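Local coordinates for glycerol dehydrogenase (Schizosaccharomyces pombe, PDB 1TA9), which catalyses the NAD(+)-dependent oxidation of glycerol to dihydroxyacetone in the assimilation of glycerol, with a zinc ion in its active site, at residues B[157-160]-B[161-164]; B[99-102]-B[103-107]; B[212-215]-B[216-219]. All coordinates share one frame; numbering follows the deposited sequence.

All three contacts are local, each at or near the start of a helix that follows a strand of the same parallel sheet. Contacts 1 and 3 are buried, whereas contact 2 is half open: one side of its helix faces the sheet and the other carries exposed amides. Contacts 2 and 3 each contain an aspartate N-cap, D99 and D214; contact 1 lies within helix 155-167, and its buried charge is that of a lysine. Contact 1 meets contact 2 where T157 packs near D99, both probable NAD(+)-binding residues. Contact 2 meets contact 3 through C106 and V217. The sequence runs from an amide-fringed helix start to a lysine-bearing helix and then an aspartate-capped, arginine-flanked junction.

Contact 1 (B[157-160]-B[161-164]); sequences TMDS and AKYI
K162 lays its aliphatic chain over the carbonyl oxygen of M158, one helical turn back, with CG of K162 3.3 Å from O of M158. The same oxygen accepts the backbone N-H of K162 at 3.1 Å; that bond ties the lysine to the turn, and its methylenes pack along the oxygen. With CG beside its own backbone N (chi1 -65°) and every later torsion extended, the chain runs back toward the start of the helix. There NZ of K162 is hydrogen-bonded to O of S186, with weaker bonds to A183 and A184. A long, flexible residue suits this place: its methylenes tolerate burial while its ammonium reaches a group of carbonyls. The carboxylate of D159 lies near the same ammonium, but OD1 of D159 stays 4.5 Å from NZ of K162, beyond a salt bridge. A water lies between them, 2.7 Å from NZ of K162; its link to D159 is doubtfully short. The opposite charges probably still steady each other.

I164, two residues on, repeats the overlap, its CG1 lying 3.1 Å from O of S160, which also accepts the backbone N of I164. S160 turns its small hydroxyl back to O of K156, so its polarity is spent on its own helix.

T157, M158, D159 and S186 probably all help to bind NAD(+). The segment belongs to the beta-alpha-beta unit of strand 148-153, helix 155-167 and strand 172-176. M158, A161 and K162 pack on I174 of the last strand, while S160, Y163 and I164 lean on helix 132-139.

Contact 2 (B[99-102]-B[103-107]); sequences DQNV and WNICA
Q100 and N104 meet one helical turn apart through their terminal amides. ND2 of N104 gives OE1 of Q100 a weak bond of 3.1 Å, bent to 121°, although the amide planes are only 14° apart. The bend of the Q100 chain at chi2 (49°) turns OE1 forward along the helix, toward N104, where it also lies 3.4 Å from CB of W103. Beside this pair, CD1 of I105 rests against the amide of N101, a methyl against a polar group.

Capping joins side chain to main chain. D99 is the N-cap, and its OD2 takes the backbone N-H of V102 at 2.7 Å, almost straight. An aspartate is apt here, being short enough to reach the first turn, and its negative charge is probably favoured beside the helix N-terminus.

Among the backbone bonds, O of V102 accepts two donors, C106 N at 2.9 Å and A107 N at 3.0 Å, which arrive from opposite faces of the carbonyl plane. The second bond spans five residues and marks a wider, pi-type turn.

Apolar contacts gather on the buried side. CG1 of V102 touches SG of C106 at 4.0 Å and comes near CB of A107. CB of A107 also lies over one face of the W103 indole, 3.2 Å above the ring plane and displaced toward its rim. The broad ring fills the space against strands 93-98 and 120-125, and its NE1 is satisfied by O of L124.

The chemistry thus follows the surroundings: W103 toward the sheet, V102 and C106 toward T177, and on the outer side I105 and exposed amides, two of them joined by one weak bond. The cap at D99, itself a probable NAD(+)-binding residue, fixes where the helix starts.

Contact 3 (B[212-215]-B[216-219]); sequences FIDT and DVIV
D214 reaches forward over the first turn of the helix it caps, and its side chain meets V217 and D216 in succession. CB of D214 is 4.0 Å from CG2 of V217, and CG of D214 stays beside the same methyl, the two side chains crossing at about a right angle. Because CG stands anti to the backbone N (chi1 -177°), the carboxylate is carried forward to the first turn. At its tip OD2 of D214 accepts the backbone N-H of D216 at 2.9 Å, met nearly along the C-O bond, and also lies 3.3 Å from CB of D216. This is an N-cap, for which aspartate is well made: a short acceptor, with a charge that the helix end would stabilise. OD2 also takes the N-H of H77, and OD1 that of F79, so three backbone donors hold the buried carboxylate.

The main-chain oxygen of D214 serves the same turn, accepting I218 N at 3.3 Å and, weakly, V217 N. Nearby, CG2 of I213 presses on CG1 of I218 at 3.6 Å, a branched pair joining the end region of the strand to the helix. D216 points the same way as D214, but its charge is met by salt bridges with R76 and R220. OG1 of T215 is hydrogen-bonded to OE1 of E292, while O of T215 accepts V219 N at 2.9 Å from above the carbonyl plane.

Strand 210-214 runs between strands 71-75 and 172-176 of the parallel sheet, with backbone bonds from I213 to V73 and G75 and from F212 to I174. Helix 215-220 leaves its end directly, and I218 and V219 pack against F291 of helix 289-307.

Contact 1 (B[157-160]-B[161-164])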
ATOM      1  N   THR B 157      38.233 -33.494   3.104  1.00 25.48           N
ATOM      2  CA  THR B 157      39.485 -32.925   3.583  1.00 25.55           C
ATOM      3  C   THR B 157      39.231 -32.019   4.785  1.00 25.65           C
ATOM      4  O   THR B 157      39.982 -32.042   5.763  1.00 25.51           O
ATOM      5  CB  THR B 157      40.186 -32.108   2.481  1.00 25.44           C
ATOM      6  OG1 THR B 157      40.451 -32.956   1.359  1.00 25.58           O
ATOM      7  CG2 THR B 157      41.501 -31.534   2.992  1.00 25.29           C
ATOM      8  N   MET B 158      38.165 -31.225   4.708  1.00 25.71           N
ATOM      9  CA  MET B 158      37.826 -30.311   5.791  1.00 25.94           C
ATOM     10  C   MET B 158      37.475 -31.064   7.071  1.00 25.91           C
ATOM     11  O   MET B 158      37.872 -30.661   8.163  1.00 25.81           O
ATOM     12  CB  MET B 158      36.667 -29.395   5.375  1.00 26.35           C
ATOM     13  CG  MET B 158      37.034 -28.400   4.274  1.00 27.03           C
ATOM     14  SD  MET B 158      35.782 -27.112   3.973  1.00 27.74           S
ATOM     15  CE  MET B 158      34.951 -27.777   2.517  1.00 27.65           C
ATOM     16  N   ASP B 159      36.735 -32.161   6.942  1.00 25.83           N
ATOM     17  CA  ASP B 159      36.369 -32.938   8.116  1.00 25.93           C
ATOM     18  C   ASP B 159      37.567 -33.680   8.693  1.00 25.56           C
ATOM     19  O   ASP B 159      37.671 -33.855   9.907  1.00 25.57           O
ATOM     20  CB  ASP B 159      35.239 -33.912   7.782  1.00 26.58           C
ATOM     21  CG  ASP B 159      33.910 -33.207   7.613  1.00 27.12           C
ATOM     22  OD1 ASP B 159      33.563 -32.397   8.496  1.00 27.60           O
ATOM     23  OD2 ASP B 159      33.215 -33.457   6.609  1.00 27.72           O
ATOM     24  N   SER B 160      38.475 -34.110   7.825  1.00 25.08           N
ATOM     25  CA  SER B 160      39.669 -34.811   8.280  1.00 24.63           C
ATOM     26  C   SER B 160      40.529 -33.843   9.092  1.00 24.22           C
ATOM     27  O   SER B 160      41.111 -34.215  10.114  1.00 24.10           O
ATOM     28  CB  SER B 160      40.462 -35.340   7.080  1.00 24.76           C
ATOM     29  OG  SER B 160      39.730 -36.341   6.388  1.00 24.88           O
ATOM     30  N   ALA B 161      40.590 -32.595   8.637  1.00 23.71           N
ATOM     31  CA  ALA B 161      41.371 -31.569   9.318  1.00 23.37           C
ATOM     32  C   ALA B 161      40.815 -31.275  10.710  1.00 23.14           C
ATOM     33  O   ALA B 161      41.571 -31.140  11.673  1.00 22.89           O
ATOM     34  CB  ALA B 161      41.393 -30.292   8.485  1.00 23.39           C
ATOM     35  N   LYS B 162      39.492 -31.178  10.811  1.00 22.92           N
ATOM     36  CA  LYS B 162      38.837 -30.901  12.084  1.00 22.96           C
ATOM     37  C   LYS B 162      39.070 -32.045  13.061  1.00 22.99           C
ATOM     38  O   LYS B 162      39.308 -31.825  14.249  1.00 22.73           O
ATOM     39  CB  LYS B 162      37.330 -30.701  11.878  1.00 22.92           C
ATOM     40  CG  LYS B 162      36.968 -29.474  11.053  1.00 23.01           C
ATOM     41  CD  LYS B 162      35.466 -29.375  10.827  1.00 23.18           C
ATOM     42  CE  LYS B 162      35.130 -28.207   9.902  1.00 23.65           C
ATOM     43  NZ  LYS B 162      33.663 -28.081   9.639  1.00 23.59           N
ATOM     44  N   TYR B 163      38.992 -33.269  12.551  1.00 23.16           N
ATOM     45  CA  TYR B 163      39.197 -34.455  13.373  1.00 23.45           C
ATOM     46  C   TYR B 163      40.611 -34.480  13.946  1.00 23.28           C
ATOM     47  O   TYR B 163      40.800 -34.622  15.154  1.00 23.34           O
ATOM     48  CB  TYR B 163      38.959 -35.717  12.543  1.00 24.15           C
ATOM     49  CG  TYR B 163      39.280 -36.998  13.283  1.00 25.10           C
ATOM     50  CD1 TYR B 163      38.414 -37.504  14.253  1.00 25.43           C
ATOM     51  CD2 TYR B 163      40.466 -37.687  13.033  1.00 25.47           C
ATOM     52  CE1 TYR B 163      38.725 -38.669  14.959  1.00 25.91           C
ATOM     53  CE2 TYR B 163      40.786 -38.849  13.731  1.00 25.98           C
ATOM     54  CZ  TYR B 163      39.911 -39.334  14.692  1.00 25.97           C
ATOM     55  OH  TYR B 163      40.226 -40.486  15.379  1.00 26.49           O
ATOM     56  N   ILE B 164      41.603 -34.342  13.075  1.00 23.03           N
ATOM     57  CA  ILE B 164      42.999 -34.362  13.502  1.00 22.77           C
ATOM     58  C   ILE B 164      43.301 -33.242  14.495  1.00 22.55           C
ATOM     59  O   ILE B 164      43.939 -33.470  15.523  1.00 22.27           O
ATOM     60  CB  ILE B 164      43.943 -34.245  12.284  1.00 22.91           C
ATOM     61  CG1 ILE B 164      43.720 -35.438  11.354  1.00 23.05           C
ATOM     62  CG2 ILE B 164      45.398 -34.182  12.744  1.00 22.97           C
ATOM     63  CD1 ILE B 164      44.467 -35.350  10.038  1.00 23.43           C
TER
HETATM   64  O   HOH W   1      32.718 -30.152   8.165  1.00 43.28           O

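Contact 2 (B[99-102]-B[103-107])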
ATOM      1  N   ASP B  99      44.146 -33.153  -0.816  1.00 25.68           N
ATOM      2  CA  ASP B  99      44.321 -34.269  -1.739  1.00 26.07           C
ATOM      3  C   ASP B  99      45.235 -33.769  -2.855  1.00 26.28           C
ATOM      4  O   ASP B  99      45.501 -32.573  -2.944  1.00 26.14           O
ATOM      5  CB  ASP B  99      42.966 -34.752  -2.288  1.00 26.12           C
ATOM      6  CG  ASP B  99      42.268 -33.721  -3.159  1.00 26.28           C
ATOM      7  OD1 ASP B  99      41.032 -33.834  -3.321  1.00 26.32           O
ATOM      8  OD2 ASP B  99      42.936 -32.812  -3.693  1.00 26.36           O
ATOM      9  N   GLN B 100      45.715 -34.669  -3.706  1.00 26.56           N
ATOM     10  CA  GLN B 100      46.629 -34.270  -4.768  1.00 26.98           C
ATOM     11  C   GLN B 100      46.067 -33.204  -5.701  1.00 26.93           C
ATOM     12  O   GLN B 100      46.786 -32.297  -6.121  1.00 26.82           O
ATOM     13  CB  GLN B 100      47.059 -35.493  -5.577  1.00 27.56           C
ATOM     14  CG  GLN B 100      48.314 -35.265  -6.398  1.00 28.51           C
ATOM     15  CD  GLN B 100      49.430 -34.634  -5.581  1.00 29.01           C
ATOM     16  OE1 GLN B 100      49.560 -33.410  -5.528  1.00 29.44           O
ATOM     17  NE2 GLN B 100      50.231 -35.468  -4.928  1.00 29.35           N
ATOM     18  N   ASN B 101      44.783 -33.315  -6.020  1.00 26.97           N
ATOM     19  CA  ASN B 101      44.130 -32.363  -6.907  1.00 27.03           C
ATOM     20  C   ASN B 101      44.248 -30.937  -6.370  1.00 26.75           C
ATOM     21  O   ASN B 101      44.614 -30.015  -7.101  1.00 26.76           O
ATOM     22  CB  ASN B 101      42.654 -32.737  -7.070  1.00 27.60           C
ATOM     23  CG  ASN B 101      41.951 -31.906  -8.124  1.00 28.19           C
ATOM     24  OD1 ASN B 101      40.728 -31.974  -8.272  1.00 28.82           O
ATOM     25  ND2 ASN B 101      42.718 -31.120  -8.870  1.00 28.27           N
ATOM     26  N   VAL B 102      43.944 -30.757  -5.087  1.00 26.37           N
ATOM     27  CA  VAL B 102      44.010 -29.436  -4.480  1.00 25.90           C
ATOM     28  C   VAL B 102      45.442 -28.926  -4.376  1.00 25.86           C
ATOM     29  O   VAL B 102      45.681 -27.719  -4.461  1.00 25.65           O
ATOM     30  CB  VAL B 102      43.345 -29.429  -3.088  1.00 25.86           C
ATOM     31  CG1 VAL B 102      43.492 -28.064  -2.447  1.00 25.63           C
ATOM     32  CG2 VAL B 102      41.870 -29.780  -3.226  1.00 25.62           C
ATOM     33  N   TRP B 103      46.398 -29.834  -4.193  1.00 25.79           N
ATOM     34  CA  TRP B 103      47.797 -29.422  -4.116  1.00 25.83           C
ATOM     35  C   TRP B 103      48.195 -28.815  -5.455  1.00 26.00           C
ATOM     36  O   TRP B 103      48.887 -27.799  -5.511  1.00 26.12           O
ATOM     37  CB  TRP B 103      48.708 -30.616  -3.799  1.00 25.44           C
ATOM     38  CG  TRP B 103      48.869 -30.877  -2.331  1.00 25.00           C
ATOM     39  CD1 TRP B 103      48.379 -31.937  -1.625  1.00 24.90           C
ATOM     40  CD2 TRP B 103      49.547 -30.043  -1.385  1.00 24.95           C
ATOM     41  NE1 TRP B 103      48.708 -31.815  -0.295  1.00 24.79           N
ATOM     42  CE2 TRP B 103      49.424 -30.660  -0.120  1.00 24.81           C
ATOM     43  CE3 TRP B 103      50.246 -28.830  -1.481  1.00 24.88           C
ATOM     44  CZ2 TRP B 103      49.973 -30.105   1.041  1.00 24.85           C
ATOM     45  CZ3 TRP B 103      50.791 -28.277  -0.326  1.00 24.84           C
ATOM     46  CH2 TRP B 103      50.650 -28.917   0.919  1.00 24.80           C
ATOM     47  N   ASN B 104      47.740 -29.439  -6.534  1.00 26.29           N
ATOM     48  CA  ASN B 104      48.050 -28.965  -7.876  1.00 26.50           C
ATOM     49  C   ASN B 104      47.390 -27.619  -8.147  1.00 26.52           C
ATOM     50  O   ASN B 104      47.992 -26.725  -8.745  1.00 26.66           O
ATOM     51  CB  ASN B 104      47.561 -29.976  -8.916  1.00 26.81           C
ATOM     52  CG  ASN B 104      48.171 -31.356  -8.730  1.00 27.06           C
ATOM     53  OD1 ASN B 104      47.744 -32.320  -9.365  1.00 27.31           O
ATOM     54  ND2 ASN B 104      49.175 -31.457  -7.867  1.00 27.17           N
ATOM     55  N   ILE B 105      46.150 -27.481  -7.688  1.00 26.53           N
ATOM     56  CA  ILE B 105      45.365 -26.271  -7.902  1.00 26.44           C
ATOM     57  C   ILE B 105      45.711 -25.029  -7.077  1.00 26.02           C
ATOM     58  O   ILE B 105      45.808 -23.934  -7.628  1.00 26.19           O
ATOM     59  CB  ILE B 105      43.860 -26.566  -7.700  1.00 26.71           C
ATOM     60  CG1 ILE B 105      43.405 -27.644  -8.685  1.00 27.17           C
ATOM     61  CG2 ILE B 105      43.038 -25.297  -7.904  1.00 26.93           C
ATOM     62  CD1 ILE B 105      41.960 -28.059  -8.506  1.00 27.36           C
ATOM     63  N   CYS B 106      45.906 -25.178  -5.770  1.00 25.53           N
ATOM     64  CA  CYS B 106      46.168 -23.991  -4.963  1.00 25.04           C
ATOM     65  C   CYS B 106      46.891 -24.166  -3.630  1.00 25.02           C
ATOM     66  O   CYS B 106      47.438 -23.203  -3.098  1.00 24.94           O
ATOM     67  CB  CYS B 106      44.838 -23.293  -4.690  1.00 24.60           C
ATOM     68  SG  CYS B 106      43.688 -24.338  -3.746  1.00 23.30           S
ATOM     69  N   ALA B 107      46.878 -25.375  -3.082  1.00 25.05           N
ATOM     70  CA  ALA B 107      47.505 -25.631  -1.785  1.00 25.14           C
ATOM     71  C   ALA B 107      48.933 -25.098  -1.630  1.00 25.29           C
ATOM     72  O   ALA B 107      49.331 -24.704  -0.534  1.00 25.16           O
ATOM     73  CB  ALA B 107      47.469 -27.118  -1.481  1.00 25.22           C
TER

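Contact 3 (B[212-215]-B[216-219])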
ATOM      1  N   PHE B 212      38.996 -19.848   5.759  1.00 13.07           N
ATOM      2  CA  PHE B 212      39.789 -19.027   4.846  1.00 13.37           C
ATOM      3  C   PHE B 212      39.443 -19.397   3.409  1.00 13.67           C
ATOM      4  O   PHE B 212      39.676 -20.526   2.980  1.00 13.44           O
ATOM      5  CB  PHE B 212      41.266 -19.308   5.168  1.00 13.93           C
ATOM      6  CG  PHE B 212      42.248 -18.388   4.498  1.00 14.29           C
ATOM      7  CD1 PHE B 212      41.950 -17.053   4.272  1.00 14.66           C
ATOM      8  CD2 PHE B 212      43.511 -18.861   4.152  1.00 14.39           C
ATOM      9  CE1 PHE B 212      42.901 -16.196   3.707  1.00 15.03           C
ATOM     10  CE2 PHE B 212      44.463 -18.017   3.590  1.00 14.97           C
ATOM     11  CZ  PHE B 212      44.157 -16.681   3.367  1.00 14.75           C
ATOM     12  N   ILE B 213      38.889 -18.439   2.670  1.00 13.65           N
ATOM     13  CA  ILE B 213      38.464 -18.690   1.294  1.00 14.11           C
ATOM     14  C   ILE B 213      39.104 -17.783   0.258  1.00 13.93           C
ATOM     15  O   ILE B 213      39.044 -16.559   0.375  1.00 14.23           O
ATOM     16  CB  ILE B 213      36.931 -18.519   1.154  1.00 14.49           C
ATOM     17  CG1 ILE B 213      36.211 -19.394   2.176  1.00 15.25           C
ATOM     18  CG2 ILE B 213      36.486 -18.875  -0.270  1.00 14.85           C
ATOM     19  CD1 ILE B 213      34.712 -19.176   2.205  1.00 15.86           C
ATOM     20  N   ASP B 214      39.704 -18.387  -0.765  1.00 13.40           N
ATOM     21  CA  ASP B 214      40.311 -17.625  -1.849  1.00 13.08           C
ATOM     22  C   ASP B 214      39.297 -17.693  -2.991  1.00 12.70           C
ATOM     23  O   ASP B 214      39.091 -18.745  -3.593  1.00 12.55           O
ATOM     24  CB  ASP B 214      41.647 -18.251  -2.263  1.00 13.27           C
ATOM     25  CG  ASP B 214      42.368 -17.449  -3.340  1.00 13.82           C
ATOM     26  OD1 ASP B 214      43.620 -17.418  -3.324  1.00 13.91           O
ATOM     27  OD2 ASP B 214      41.692 -16.859  -4.211  1.00 13.81           O
ATOM     28  N   THR B 215      38.649 -16.568  -3.275  1.00 12.37           N
ATOM     29  CA  THR B 215      37.624 -16.536  -4.307  1.00 12.23           C
ATOM     30  C   THR B 215      38.118 -16.699  -5.744  1.00 12.10           C
ATOM     31  O   THR B 215      37.314 -16.897  -6.657  1.00 11.56           O
ATOM     32  CB  THR B 215      36.771 -15.266  -4.179  1.00 12.36           C
ATOM     33  OG1 THR B 215      37.622 -14.119  -4.105  1.00 12.64           O
ATOM     34  CG2 THR B 215      35.919 -15.336  -2.911  1.00 12.56           C
ATOM     35  N   ASP B 216      39.429 -16.626  -5.959  1.00 11.98           N
ATOM     36  CA  ASP B 216      39.945 -16.829  -7.309  1.00 12.14           C
ATOM     37  C   ASP B 216      39.862 -18.326  -7.576  1.00 12.13           C
ATOM     38  O   ASP B 216      39.634 -18.767  -8.704  1.00 12.19           O
ATOM     39  CB  ASP B 216      41.390 -16.349  -7.435  1.00 12.42           C
ATOM     40  CG  ASP B 216      41.882 -16.375  -8.871  1.00 13.06           C
ATOM     41  OD1 ASP B 216      42.658 -17.288  -9.227  1.00 13.44           O
ATOM     42  OD2 ASP B 216      41.477 -15.486  -9.652  1.00 13.53           O
ATOM     43  N   VAL B 217      40.047 -19.112  -6.521  1.00 12.06           N
ATOM     44  CA  VAL B 217      39.954 -20.561  -6.635  1.00 12.01           C
ATOM     45  C   VAL B 217      38.484 -20.932  -6.825  1.00 12.27           C
ATOM     46  O   VAL B 217      38.140 -21.790  -7.643  1.00 11.77           O
ATOM     47  CB  VAL B 217      40.481 -21.253  -5.366  1.00 12.23           C
ATOM     48  CG1 VAL B 217      40.220 -22.757  -5.439  1.00 12.02           C
ATOM     49  CG2 VAL B 217      41.971 -20.977  -5.205  1.00 12.00           C
ATOM     50  N   ILE B 218      37.615 -20.271  -6.069  1.00 12.33           N
ATOM     51  CA  ILE B 218      36.186 -20.540  -6.155  1.00 12.84           C
ATOM     52  C   ILE B 218      35.607 -20.205  -7.535  1.00 12.90           C
ATOM     53  O   ILE B 218      34.862 -21.002  -8.109  1.00 13.01           O
ATOM     54  CB  ILE B 218      35.397 -19.742  -5.076  1.00 12.87           C
ATOM     55  CG1 ILE B 218      35.980 -20.000  -3.682  1.00 13.18           C
ATOM     56  CG2 ILE B 218      33.932 -20.133  -5.112  1.00 12.95           C
ATOM     57  CD1 ILE B 218      36.043 -21.468  -3.283  1.00 13.68           C
ATOM     58  N   VAL B 219      35.958 -19.043  -8.079  1.00 13.02           N
ATOM     59  CA  VAL B 219      35.417 -18.632  -9.376  1.00 13.43           C
ATOM     60  C   VAL B 219      35.902 -19.507 -10.537  1.00 13.82           C
ATOM     61  O   VAL B 219      35.253 -19.569 -11.580  1.00 13.64           O
ATOM     62  CB  VAL B 219      35.743 -17.144  -9.681  1.00 13.46           C
ATOM     63  CG1 VAL B 219      37.162 -17.007 -10.202  1.00 13.35           C
ATOM     64  CG2 VAL B 219      34.731 -16.577 -10.680  1.00 13.76           C
TER